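Local structure of ferritin (Mycoplasma penetrans, 7DIE) at residues 4-9 against 70-75; 11-16 against 119-124; 43-48 against 158-163; 90-95 against 147-152. The protein probably oxidises ferrous iron and binds it as ferric iron, as ferritins generally do, in an assembly of 24 subunits. All blocks are in the same frame, centred on the assembly; numbering follows the deposited sequence. Where two conformers were deposited one is given.

Contact 1: 4-9 against 70-75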
loop_
_atom_site.group_PDB
_atom_site.type_symbol
_atom_site.label_atom_id
_atom_site.label_comp_id
_atom_site.label_asym_id
_atom_site.label_seq_id
_atom_site.Cartn_x
_atom_site.Cartn_y
_atom_site.Cartn_z
ATOM N N SER A 4 25.110 36.271 36.314
ATOM C CA SER A 4 24.273 35.859 35.191
ATOM C C SER A 4 23.319 36.970 34.786
ATOM O O SER A 4 22.836 37.727 35.626
ATOM C CB SER A 4 23.470 34.595 35.530
ATOM O OG SER A 4 22.349 34.460 34.668
ATOM N N VAL A 5 23.024 37.040 33.487
ATOM C CA VAL A 5 22.083 38.029 32.989
ATOM C C VAL A 5 20.683 37.797 33.540
ATOM O O VAL A 5 19.859 38.710 33.512
ATOM C CB VAL A 5 22.087 38.030 31.445
ATOM C CG1 VAL A 5 21.473 36.731 30.888
ATOM C CG2 VAL A 5 21.362 39.252 30.909
ATOM N N PHE A 6 20.388 36.603 34.060
ATOM C CA PHE A 6 19.038 36.351 34.560
ATOM C C PHE A 6 18.834 36.942 35.945
ATOM O O PHE A 6 17.710 37.327 36.291
ATOM C CB PHE A 6 18.760 34.852 34.561
ATOM C CG PHE A 6 18.548 34.313 33.183
ATOM C CD1 PHE A 6 17.288 34.377 32.599
ATOM C CD2 PHE A 6 19.621 33.826 32.439
ATOM C CE1 PHE A 6 17.079 33.905 31.303
ATOM C CE2 PHE A 6 19.418 33.355 31.137
ATOM C CZ PHE A 6 18.135 33.407 30.576
ATOM N N ASN A 7 19.904 37.024 36.734
ATOM C CA ASN A 7 19.887 37.742 38.009
ATOM C C ASN A 7 18.718 37.300 38.895
ATOM O O ASN A 7 17.961 38.116 39.419
ATOM C CB ASN A 7 19.834 39.247 37.760
ATOM C CG ASN A 7 20.093 40.045 39.011
ATOM O OD1 ASN A 7 21.000 39.731 39.786
ATOM N ND2 ASN A 7 19.291 41.077 39.226
ATOM N N LYS A 8 18.549 35.987 39.035
ATOM C CA LYS A 8 17.450 35.476 39.848
ATOM C C LYS A 8 17.758 35.716 41.321
ATOM O O LYS A 8 18.915 35.737 41.733
ATOM C CB LYS A 8 17.230 33.979 39.600
ATOM C CG LYS A 8 16.942 33.604 38.125
ATOM C CD LYS A 8 15.747 34.353 37.538
ATOM C CE LYS A 8 14.410 33.943 38.182
ATOM N NZ LYS A 8 13.304 34.791 37.657
ATOM N N ASP A 9 16.720 35.944 42.127
ATOM C CA ASP A 9 16.993 36.157 43.543
ATOM C C ASP A 9 17.229 34.823 44.224
ATOM O O ASP A 9 16.452 33.874 44.065
ATOM C CB ASP A 9 15.889 36.914 44.278
ATOM C CG ASP A 9 16.390 37.476 45.624
ATOM O OD1 ASP A 9 16.396 36.731 46.638
ATOM O OD2 ASP A 9 16.854 38.641 45.654
ATOM N N LYS A 70 17.683 26.933 32.870
ATOM C CA LYS A 70 17.234 28.040 32.016
ATOM C C LYS A 70 17.627 29.387 32.607
ATOM O O LYS A 70 17.977 30.321 31.874
ATOM C CB LYS A 70 15.714 28.004 31.827
ATOM C CG LYS A 70 15.185 26.902 30.899
ATOM C CD LYS A 70 15.592 27.157 29.454
ATOM C CE LYS A 70 15.216 25.992 28.533
ATOM N NZ LYS A 70 15.815 26.186 27.174
ATOM N N VAL A 71 17.568 29.510 33.928
ATOM C CA VAL A 71 17.866 30.780 34.574
ATOM C C VAL A 71 19.219 30.744 35.295
ATOM O O VAL A 71 19.463 31.553 36.194
ATOM C CB VAL A 71 16.722 31.207 35.511
ATOM C CG1 VAL A 71 15.459 31.518 34.694
ATOM C CG2 VAL A 71 16.410 30.126 36.537
ATOM N N ASP A 72 20.102 29.811 34.907
ATOM C CA ASP A 72 21.497 29.762 35.369
ATOM C C ASP A 72 21.615 29.646 36.885
ATOM O O ASP A 72 22.588 30.124 37.468
ATOM C CB ASP A 72 22.300 30.989 34.909
ATOM C CG ASP A 72 22.557 31.013 33.408
ATOM O OD1 ASP A 72 22.469 29.956 32.745
ATOM O OD2 ASP A 72 22.857 32.113 32.893
ATOM N N SER A 73 20.652 29.019 37.553
ATOM C CA SER A 73 20.714 28.866 39.001
ATOM C C SER A 73 21.119 27.450 39.393
ATOM O O SER A 73 20.967 26.497 38.624
ATOM C CB SER A 73 19.370 29.215 39.631
ATOM O OG SER A 73 19.073 30.559 39.328
ATOM N N ILE A 74 21.594 27.315 40.631
ATOM C CA ILE A 74 22.266 26.100 41.099
ATOM C C ILE A 74 21.308 25.270 41.950
ATOM O O ILE A 74 20.730 25.770 42.925
ATOM C CB ILE A 74 23.539 26.448 41.899
ATOM C CG1 ILE A 74 24.517 27.261 41.049
ATOM C CG2 ILE A 74 24.203 25.184 42.459
ATOM C CD1 ILE A 74 24.887 26.633 39.747
ATOM N N LEU A 75 21.155 23.992 41.595
ATOM C CA LEU A 75 20.361 23.056 42.385
ATOM C C LEU A 75 21.202 22.468 43.511
ATOM O O LEU A 75 22.273 21.913 43.268
ATOM C CB LEU A 75 19.835 21.923 41.499
ATOM C CG LEU A 75 19.205 20.719 42.199
ATOM C CD1 LEU A 75 17.930 21.157 42.901
ATOM C CD2 LEU A 75 18.888 19.628 41.159
HETATM O O HOH W 1 20.420 33.646 37.803
#

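Contact 2: 11-16 against 119-124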
loop_
_atom_site.group_PDB
_atom_site.type_symbol
_atom_site.label_atom_id
_atom_site.label_comp_id
_atom_site.label_asym_id
_atom_site.label_seq_id
_atom_site.Cartn_x
_atom_site.Cartn_y
_atom_site.Cartn_z
ATOM N N ARG A 11 16.876 33.812 47.186
ATOM C CA ARG A 11 15.844 33.326 48.060
ATOM C C ARG A 11 14.828 32.456 47.330
ATOM O O ARG A 11 14.470 31.427 47.815
ATOM C CB ARG A 11 15.086 34.459 48.678
ATOM C CG ARG A 11 15.793 35.060 49.839
ATOM C CD ARG A 11 15.758 34.106 50.981
ATOM N NE ARG A 11 16.507 34.675 52.057
ATOM C CZ ARG A 11 16.177 34.579 53.334
ATOM N NH1 ARG A 11 16.945 35.166 54.226
ATOM N NH2 ARG A 11 15.106 33.882 53.706
ATOM N N ILE A 12 14.372 32.914 46.179
ATOM C CA ILE A 12 13.381 32.190 45.412
ATOM C C ILE A 12 14.017 30.944 44.821
ATOM O O ILE A 12 13.413 29.864 44.829
ATOM C CB ILE A 12 12.754 33.101 44.341
ATOM C CG1 ILE A 12 12.228 34.384 44.995
ATOM C CG2 ILE A 12 11.659 32.337 43.573
ATOM C CD1 ILE A 12 11.179 34.138 46.061
ATOM N N MET A 13 15.266 31.054 44.348
ATOM C CA MET A 13 15.912 29.877 43.764
ATOM C C MET A 13 16.178 28.811 44.820
ATOM O O MET A 13 16.079 27.611 44.538
ATOM C CB MET A 13 17.204 30.268 43.049
ATOM C CG MET A 13 16.996 31.169 41.863
ATOM S SD MET A 13 15.942 30.473 40.565
ATOM C CE MET A 13 14.401 31.144 40.894
ATOM N N ASP A 14 16.511 29.221 46.047
ATOM C CA ASP A 14 16.635 28.245 47.123
ATOM C C ASP A 14 15.316 27.530 47.378
ATOM O O ASP A 14 15.307 26.343 47.718
ATOM C CB ASP A 14 17.109 28.919 48.411
ATOM C CG ASP A 14 18.592 29.224 48.407
ATOM O OD1 ASP A 14 19.313 28.823 47.464
ATOM O OD2 ASP A 14 19.034 29.877 49.370
ATOM N N LEU A 15 14.187 28.244 47.270
ATOM C CA LEU A 15 12.888 27.590 47.426
ATOM C C LEU A 15 12.620 26.601 46.296
ATOM O O LEU A 15 12.000 25.555 46.516
ATOM C CB LEU A 15 11.762 28.629 47.464
ATOM C CG LEU A 15 11.630 29.405 48.777
ATOM C CD1 LEU A 15 10.520 30.433 48.649
ATOM C CD2 LEU A 15 11.336 28.449 49.918
ATOM N N VAL A 16 13.028 26.934 45.070
ATOM C CA VAL A 16 12.870 25.981 43.968
ATOM C C VAL A 16 13.708 24.740 44.238
ATOM O O VAL A 16 13.253 23.604 44.073
ATOM C CB VAL A 16 13.246 26.632 42.625
ATOM C CG1 VAL A 16 13.237 25.581 41.510
ATOM C CG2 VAL A 16 12.285 27.778 42.281
ATOM N N ALA A 119 7.272 37.854 45.602
ATOM C CA ALA A 119 8.570 38.407 45.244
ATOM C C ALA A 119 8.624 38.931 43.828
ATOM O O ALA A 119 9.703 39.352 43.397
ATOM C CB ALA A 119 9.651 37.342 45.442
ATOM N N LYS A 120 7.495 38.917 43.104
ATOM C CA LYS A 120 7.423 39.386 41.718
ATOM C C LYS A 120 8.339 38.571 40.818
ATOM O O LYS A 120 8.832 39.060 39.796
ATOM C CB LYS A 120 7.762 40.877 41.590
ATOM C CG LYS A 120 7.188 41.759 42.671
ATOM C CD LYS A 120 5.695 41.808 42.570
ATOM C CE LYS A 120 5.123 42.971 43.384
ATOM N NZ LYS A 120 3.658 42.795 43.535
ATOM N N ASP A 121 8.597 37.324 41.198
ATOM C CA ASP A 121 9.336 36.416 40.322
ATOM C C ASP A 121 8.291 35.717 39.459
ATOM O O ASP A 121 7.809 34.639 39.781
ATOM C CB ASP A 121 10.177 35.436 41.121
ATOM C CG ASP A 121 11.050 34.559 40.227
ATOM O OD1 ASP A 121 10.868 34.581 38.992
ATOM O OD2 ASP A 121 11.925 33.867 40.754
ATOM N N PHE A 122 7.910 36.362 38.365
ATOM C CA PHE A 122 6.856 35.807 37.526
ATOM C C PHE A 122 7.343 34.643 36.687
ATOM O O PHE A 122 6.525 33.808 36.286
ATOM C CB PHE A 122 6.285 36.890 36.632
ATOM C CG PHE A 122 5.579 37.958 37.401
ATOM C CD1 PHE A 122 4.270 37.783 37.805
ATOM C CD2 PHE A 122 6.254 39.116 37.780
ATOM C CE1 PHE A 122 3.631 38.777 38.551
ATOM C CE2 PHE A 122 5.611 40.105 38.523
ATOM C CZ PHE A 122 4.310 39.927 38.904
ATOM N N GLU A 123 8.651 34.573 36.419
ATOM C CA GLU A 123 9.184 33.386 35.759
ATOM C C GLU A 123 8.978 32.149 36.625
ATOM O O GLU A 123 8.520 31.109 36.141
ATOM C CB GLU A 123 10.662 33.593 35.427
ATOM C CG GLU A 123 10.845 34.702 34.381
ATOM C CD GLU A 123 12.290 35.140 34.181
ATOM O OE1 GLU A 123 13.158 34.770 34.983
ATOM O OE2 GLU A 123 12.552 35.854 33.196
ATOM N N THR A 124 9.315 32.236 37.912
ATOM C CA THR A 124 9.131 31.078 38.784
ATOM C C THR A 124 7.650 30.787 39.007
ATOM O O THR A 124 7.227 29.619 38.990
ATOM C CB THR A 124 9.874 31.306 40.109
ATOM O OG1 THR A 124 11.275 31.419 39.840
ATOM C CG2 THR A 124 9.666 30.128 41.066
#

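Contact 3: 43-48 against 158-163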
loop_
_atom_site.group_PDB
_atom_site.type_symbol
_atom_site.label_atom_id
_atom_site.label_comp_id
_atom_site.label_asym_id
_atom_site.label_seq_id
_atom_site.Cartn_x
_atom_site.Cartn_y
_atom_site.Cartn_z
ATOM N N ASP A 43 1.661 -6.895 45.423
ATOM C CA ASP A 43 2.438 -6.676 44.200
ATOM C C ASP A 43 1.956 -5.446 43.411
ATOM O O ASP A 43 2.776 -4.691 42.874
ATOM C CB ASP A 43 2.371 -7.935 43.329
ATOM C CG ASP A 43 3.269 -7.857 42.107
ATOM O OD1 ASP A 43 4.503 -7.958 42.272
ATOM O OD2 ASP A 43 2.742 -7.715 40.977
ATOM N N ASN A 44 0.637 -5.242 43.303
ATOM C CA ASN A 44 0.127 -4.123 42.506
ATOM C C ASN A 44 0.281 -2.792 43.239
ATOM O O ASN A 44 0.577 -1.764 42.617
ATOM C CB ASN A 44 -1.333 -4.356 42.130
ATOM C CG ASN A 44 -1.488 -5.305 40.961
ATOM O OD1 ASN A 44 -0.564 -5.490 40.170
ATOM N ND2 ASN A 44 -2.653 -5.929 40.855
ATOM N N VAL A 45 0.053 -2.776 44.553
ATOM C CA VAL A 45 0.350 -1.566 45.315
ATOM C C VAL A 45 1.831 -1.224 45.187
ATOM O O VAL A 45 2.206 -0.057 45.039
ATOM C CB VAL A 45 -0.066 -1.735 46.787
ATOM C CG1 VAL A 45 0.275 -0.455 47.564
ATOM C CG2 VAL A 45 -1.552 -2.027 46.887
ATOM N N ALA A 46 2.694 -2.242 45.218
ATOM C CA ALA A 46 4.126 -1.998 45.037
ATOM C C ALA A 46 4.406 -1.356 43.680
ATOM O O ALA A 46 5.176 -0.395 43.578
ATOM C CB ALA A 46 4.893 -3.316 45.182
ATOM N N ALA A 47 3.779 -1.876 42.620
ATOM C CA ALA A 47 3.969 -1.313 41.281
ATOM C C ALA A 47 3.430 0.106 41.195
ATOM O O ALA A 47 3.997 0.959 40.498
ATOM C CB ALA A 47 3.282 -2.206 40.242
ATOM N N PHE A 48 2.318 0.369 41.880
ATOM C CA PHE A 48 1.796 1.728 41.984
ATOM C C PHE A 48 2.835 2.680 42.563
ATOM O O PHE A 48 3.014 3.801 42.070
ATOM C CB PHE A 48 0.532 1.707 42.846
ATOM C CG PHE A 48 0.018 3.065 43.216
ATOM C CD1 PHE A 48 -0.736 3.807 42.315
ATOM C CD2 PHE A 48 0.255 3.585 44.480
ATOM C CE1 PHE A 48 -1.216 5.074 42.657
ATOM C CE2 PHE A 48 -0.220 4.855 44.829
ATOM C CZ PHE A 48 -0.953 5.597 43.913
ATOM N N ASN A 158 -9.124 -7.750 46.877
ATOM C CA ASN A 158 -9.881 -6.605 46.454
ATOM C C ASN A 158 -8.940 -5.418 46.213
ATOM O O ASN A 158 -9.006 -4.777 45.222
ATOM C CB ASN A 158 -10.884 -6.175 47.521
ATOM C CG ASN A 158 -11.956 -7.198 47.814
ATOM O OD1 ASN A 158 -12.409 -7.925 46.962
ATOM N ND2 ASN A 158 -12.400 -7.184 49.016
ATOM N N ILE A 159 -8.076 -5.156 47.175
ATOM C CA ILE A 159 -7.140 -4.039 47.075
ATOM C C ILE A 159 -6.254 -4.206 45.853
ATOM O O ILE A 159 -6.076 -3.275 45.056
ATOM C CB ILE A 159 -6.301 -3.939 48.365
ATOM C CG1 ILE A 159 -7.176 -3.478 49.537
ATOM C CG2 ILE A 159 -5.077 -3.027 48.173
ATOM C CD1 ILE A 159 -6.500 -3.702 50.891
ATOM N N GLU A 160 -5.672 -5.396 45.705
ATOM C CA GLU A 160 -4.783 -5.674 44.581
ATOM C C GLU A 160 -5.501 -5.519 43.245
ATOM O O GLU A 160 -4.945 -4.959 42.289
ATOM C CB GLU A 160 -4.214 -7.089 44.726
ATOM C CG GLU A 160 -3.046 -7.148 45.712
ATOM C CD GLU A 160 -1.827 -6.432 45.150
ATOM O OE1 GLU A 160 -1.149 -6.998 44.273
ATOM O OE2 GLU A 160 -1.556 -5.298 45.567
ATOM N N ASN A 161 -6.706 -6.008 43.163
ATOM C CA ASN A 161 -7.458 -5.892 41.959
ATOM C C ASN A 161 -7.738 -4.463 41.543
ATOM O O ASN A 161 -7.548 -4.127 40.431
ATOM C CB ASN A 161 -8.782 -6.644 42.055
ATOM C CG ASN A 161 -8.638 -8.119 41.838
ATOM O OD1 ASN A 161 -9.490 -8.860 42.194
ATOM N ND2 ASN A 161 -7.585 -8.526 41.262
ATOM N N ILE A 162 -8.212 -3.639 42.445
ATOM C CA ILE A 162 -8.584 -2.280 42.046
ATOM C C ILE A 162 -7.340 -1.419 41.822
ATOM O O ILE A 162 -7.306 -0.583 40.911
ATOM C CB ILE A 162 -9.559 -1.644 43.063
ATOM C CG1 ILE A 162 -10.162 -0.357 42.479
ATOM C CG2 ILE A 162 -8.886 -1.353 44.395
ATOM C CD1 ILE A 162 -11.521 -0.026 43.033
ATOM N N VAL A 163 -6.292 -1.623 42.618
ATOM C CA VAL A 163 -5.062 -0.864 42.398
ATOM C C VAL A 163 -4.429 -1.258 41.071
ATOM O O VAL A 163 -3.847 -0.412 40.378
ATOM C CB VAL A 163 -4.093 -1.056 43.577
ATOM C CG1 VAL A 163 -2.724 -0.413 43.260
ATOM C CG2 VAL A 163 -4.699 -0.446 44.850
#

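Contact 4: 90-95 against 147-152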
loop_
_atom_site.group_PDB
_atom_site.type_symbol
_atom_site.label_atom_id
_atom_site.label_comp_id
_atom_site.label_asym_id
_atom_site.label_seq_id
_atom_site.Cartn_x
_atom_site.Cartn_y
_atom_site.Cartn_z
ATOM N N THR A 90 1.346 -2.784 58.395
ATOM C CA THR A 90 0.165 -3.038 57.577
ATOM C C THR A 90 0.204 -2.167 56.331
ATOM O O THR A 90 0.859 -1.125 56.297
ATOM C CB THR A 90 -1.152 -2.739 58.319
ATOM O OG1 THR A 90 -1.263 -1.324 58.516
ATOM C CG2 THR A 90 -1.221 -3.481 59.668
ATOM N N ILE A 91 -0.531 -2.603 55.304
ATOM C CA ILE A 91 -0.638 -1.797 54.097
ATOM C C ILE A 91 -1.398 -0.496 54.372
ATOM O O ILE A 91 -1.213 0.497 53.654
ATOM C CB ILE A 91 -1.281 -2.639 52.978
ATOM C CG1 ILE A 91 -1.020 -2.014 51.602
ATOM C CG2 ILE A 91 -2.777 -2.815 53.225
ATOM C CD1 ILE A 91 0.446 -1.983 51.191
ATOM N N GLN A 92 -2.243 -0.469 55.409
ATOM C CA GLN A 92 -2.881 0.786 55.813
ATOM C C GLN A 92 -1.853 1.800 56.314
ATOM O O GLN A 92 -1.931 2.994 55.987
ATOM C CB GLN A 92 -3.938 0.507 56.890
ATOM C CG GLN A 92 -5.216 -0.170 56.345
ATOM C CD GLN A 92 -5.015 -1.643 56.050
ATOM O OE1 GLN A 92 -4.186 -2.291 56.667
ATOM N NE2 GLN A 92 -5.775 -2.179 55.087
ATOM N N GLU A 93 -0.885 1.349 57.119
ATOM C CA GLU A 93 0.150 2.260 57.600
ATOM C C GLU A 93 1.024 2.767 56.461
ATOM O O GLU A 93 1.469 3.922 56.490
ATOM C CB GLU A 93 1.010 1.564 58.657
ATOM C CG GLU A 93 0.273 1.395 59.981
ATOM C CD GLU A 93 1.009 0.488 60.936
ATOM O OE1 GLU A 93 2.056 -0.063 60.545
ATOM O OE2 GLU A 93 0.529 0.321 62.072
ATOM N N VAL A 94 1.276 1.916 55.459
ATOM C CA VAL A 94 2.013 2.347 54.269
ATOM C C VAL A 94 1.281 3.486 53.568
ATOM O O VAL A 94 1.885 4.497 53.187
ATOM C CB VAL A 94 2.224 1.156 53.319
ATOM C CG1 VAL A 94 2.654 1.649 51.933
ATOM C CG2 VAL A 94 3.261 0.213 53.904
ATOM N N LEU A 95 -0.027 3.330 53.361
ATOM C CA LEU A 95 -0.741 4.383 52.651
ATOM C C LEU A 95 -0.853 5.645 53.496
ATOM O O LEU A 95 -0.808 6.750 52.942
ATOM C CB LEU A 95 -2.118 3.905 52.200
ATOM C CG LEU A 95 -2.186 3.406 50.740
ATOM C CD1 LEU A 95 -1.904 4.530 49.731
ATOM C CD2 LEU A 95 -1.238 2.238 50.509
ATOM N N THR A 147 -8.069 5.453 50.214
ATOM C CA THR A 147 -9.481 5.111 50.380
ATOM C C THR A 147 -9.719 3.618 50.194
ATOM O O THR A 147 -10.441 2.996 50.985
ATOM C CB THR A 147 -10.339 5.907 49.391
ATOM O OG1 THR A 147 -10.256 7.304 49.696
ATOM C CG2 THR A 147 -11.803 5.472 49.479
ATOM N N TYR A 148 -9.124 3.019 49.157
ATOM C CA TYR A 148 -9.350 1.590 48.928
ATOM C C TYR A 148 -8.866 0.765 50.110
ATOM O O TYR A 148 -9.573 -0.130 50.584
ATOM C CB TYR A 148 -8.644 1.102 47.661
ATOM C CG TYR A 148 -9.015 1.840 46.397
ATOM C CD1 TYR A 148 -10.270 2.388 46.239
ATOM C CD2 TYR A 148 -8.084 1.994 45.369
ATOM C CE1 TYR A 148 -10.608 3.063 45.088
ATOM C CE2 TYR A 148 -8.414 2.672 44.215
ATOM C CZ TYR A 148 -9.676 3.197 44.081
ATOM O OH TYR A 148 -10.014 3.876 42.937
ATOM N N VAL A 149 -7.647 1.030 50.589
ATOM C CA VAL A 149 -7.112 0.158 51.636
ATOM C C VAL A 149 -7.752 0.422 52.995
ATOM O O VAL A 149 -7.661 -0.431 53.887
ATOM C CB VAL A 149 -5.579 0.254 51.763
ATOM C CG1 VAL A 149 -4.899 -0.011 50.411
ATOM C CG2 VAL A 149 -5.143 1.570 52.358
ATOM N N HIS A 150 -8.390 1.571 53.189
ATOM C CA HIS A 150 -9.037 1.865 54.461
ATOM C C HIS A 150 -10.528 1.566 54.455
ATOM O O HIS A 150 -11.182 1.716 55.487
ATOM C CB HIS A 150 -8.782 3.320 54.850
ATOM C CG HIS A 150 -7.462 3.516 55.518
ATOM N ND1 HIS A 150 -6.325 3.870 54.828
ATOM C CD2 HIS A 150 -7.078 3.322 56.804
ATOM C CE1 HIS A 150 -5.301 3.924 55.663
ATOM N NE2 HIS A 150 -5.733 3.597 56.870
ATOM N N SER A 151 -11.072 1.114 53.338
ATOM C CA SER A 151 -12.506 0.875 53.264
ATOM C C SER A 151 -12.879 -0.341 54.109
ATOM O O SER A 151 -12.133 -1.323 54.149
ATOM C CB SER A 151 -12.920 0.647 51.812
ATOM O OG SER A 151 -13.027 1.885 51.148
ATOM N N PRO A 152 -14.031 -0.316 54.777
ATOM C CA PRO A 152 -14.431 -1.470 55.598
ATOM C C PRO A 152 -14.569 -2.743 54.778
ATOM O O PRO A 152 -15.074 -2.729 53.651
ATOM C CB PRO A 152 -15.794 -1.051 56.174
ATOM C CG PRO A 152 -15.879 0.438 55.982
ATOM C CD PRO A 152 -15.029 0.769 54.790
#

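Contact 1: 4-9 against 70-75
F6 lays one face of its ring against the backbone of K70 and V71. Starting at the backbone end, CB sits 3.7 Å from V71 O, and CG comes next to V71 CA. The two ortho carbons then diverge: CD1 turns to the methyl V71 CG1 at 4.0 Å, whereas CD2 has D72 OD2 at 3.7 Å, near the ring plane. That carboxylate stands 88° to the ring. At the far end CZ meets K70 O at 3.4 Å, with the oxygen lying above the face and offset toward the rim. V71 CA makes a CH-pi contact on the same face, 20° off the ring normal.

The surface receiving the ring is the end of helix 43-70, closed by a Schellman motif in which S73 N returns to M68 O and D72 N to M69 O. D72, with positive phi, is the C' residue, and its carboxylate lies beside S4. S4 OG donates to the anti lone pair of D72 OD2 at 3.0 Å. The same hydroxyl accepts from F6 N at 3.0 Å, an ST turn, so this one hydroxyl joins the backbone of F6 to D72; OG is anti to the backbone N of S4 (chi1 160°), beside the carbonyl carbon, where it can receive F6 N.

K8 runs roughly perpendicular to V71, its CG 3.6 Å from V71 CB, and the chain then bends at chi2 and chi3 to carry NZ to salt bridges with E123 and D121. Between K8 N and V71 O a single water accepts from the former and donates to the latter.

Contact 2: 11-16 against 119-124
I12 and D121 make the nearest backbone approach, 7.8 Å between CA atoms, where an early turn of helix 10-39 passes the bend that leads into helix 122-150. I12 sends its two branches to different partners. CD1 reaches A119 CB at 3.6 Å, on the side where helix 91-118 has just ended; CG2, anti to the backbone N, presses on the carboxylate oxygen D121 OD2 at 3.2 Å.

The bend is built from two helix-end motifs in succession. K120, with positive phi, closes helix 91-118 as a Schellman motif, and D121 is the N-cap of helix 122-150, its OD1 accepting from T124 N at 3.0 Å (angle 166°). The other carboxylate oxygen, OD2, accepts from T124 OG1 at 2.7 Å. Both donors approach from above the carboxylate plane, 63° out of it at OD1 and 55° at OD2; together with a salt bridge from K8 to OD1, these bonds would limit rotation of the carboxylate. T124 OG1 is also bonded to Y67 OH, which links the cap to helix 43-70 of the four-helix bundle.

M13, bent at chi2 and chi3, curls its methyl across the bonded pair: CE lies 3.3 Å from T124 OG1 and 3.7 Å from D121 OD2. One turn on from I12, V16 and T124 meet tip to tip through their CG2 methyls, 3.7 Å apart.

Contact 3: 43-48 against 158-163
E160 of the short fifth helix, 156-164, plugs the start of helix 43-70, one of the long helices of the ferritin four-helix bundle. The segments run at 40° to each other with an axis separation of 8.4 Å, and N44 and E160 come closest along the backbones.

The larger bump is the E160 carboxylate. Its chain folds back at chi2 (-69°), which swings the acid out over the first turn, where backbone N-H groups have no helical carbonyl to serve. OE1 accepts from N44 N at 2.7 Å (angle 170°), and OE2 accepts from V45 N at 3.2 Å; each oxygen uses its syn lone pair, so the two bonds grip the carboxylate like a fork. The positive end of the helix dipole would be expected to favour the anionic form. D43, whose side chain is about 3 Å from a bound iron ion, lies beside this site, its OD1 paired with K38.

The second bump is V163. Its CG1 sinks into a hollow between N44 and F48, one turn apart, reaching N44 O at 3.6 Å and F48 CB at 3.9 Å. CG2, the other branch, leans toward V45 CG2. That valine methyl fills a dip in turn: it meets I159 CG2 and lies 3.5 Å from E160 OE2, so apolar packing runs directly up to the carboxylate.

A third bond has the same donor-to-acceptor sense, but here the N44 side chain gives and the E160 backbone receives: N44 ND2 to E160 O at 2.9 Å, the oxygen close to the amide plane of the asparagine while the nitrogen stands above the carbonyl plane.

Contact 4: 90-95 against 147-152
Q92 and V149 join the first turn of helix 91-118 to the last turn of helix 122-150, at one end of the ferritin four-helix bundle. The start of the former is N-capped by T90, whose OG1 accepts from E93 N at 3.0 Å.

One bend, at chi2 (76°), sets the glutamine. CG starts out beside the backbone N (chi1 -73°), and from there the amide doubles over toward the opposite helix instead of extending along its own. NE2 then donates to V149 O at 2.8 Å in a nearly straight bond (173°), the oxygen lying in the amide plane and the donor tilted somewhat from the carbonyl plane.

The same fold carries the methylene CG over one face of the H150 ring, a CH-pi contact 4.0 Å from the centroid. Amide and ring are almost perpendicular. The two side chains run antiparallel past one another, and H150 NE2 lies 3.6 Å from Q92 CB. On its other nitrogen the imidazole is fixed within its own helix, ND1 being bonded to W146 O, while the indole of W146 stacks with it.

V149 places CG2 between its backbone N and carbonyl carbon, the crowded position, and that branch faces the neighbouring helix. L95, its chi1 displaced from a staggered value, meets it there: V149 CG2 is 3.8 Å from both L95 CB and L95 CG.

In the fold
The four contacts form two pairs on opposite sides of the chain's centre. Contacts 1 and 2 have centres 10 Å apart and are linked by K8 of contact 1, whose NZ is 2.7 Å from E123 OE1 and 2.8 Å from D121 OD1; both also touch the second subunit. Contacts 3 and 4, centred 11 Å apart, meet through apolar packing such as I159 CG2 on V149 CG1 at 3.8 Å, and both touch the fourth subunit. Contacts 1 and 3 lie about 42 Å apart, centre to centre. Between the pairs, helices 43-70 and 122-150 supply the iron ligands D55, H60, D134 and D138; the V16 side chain of contact 2 is about 11 Å from that of H60.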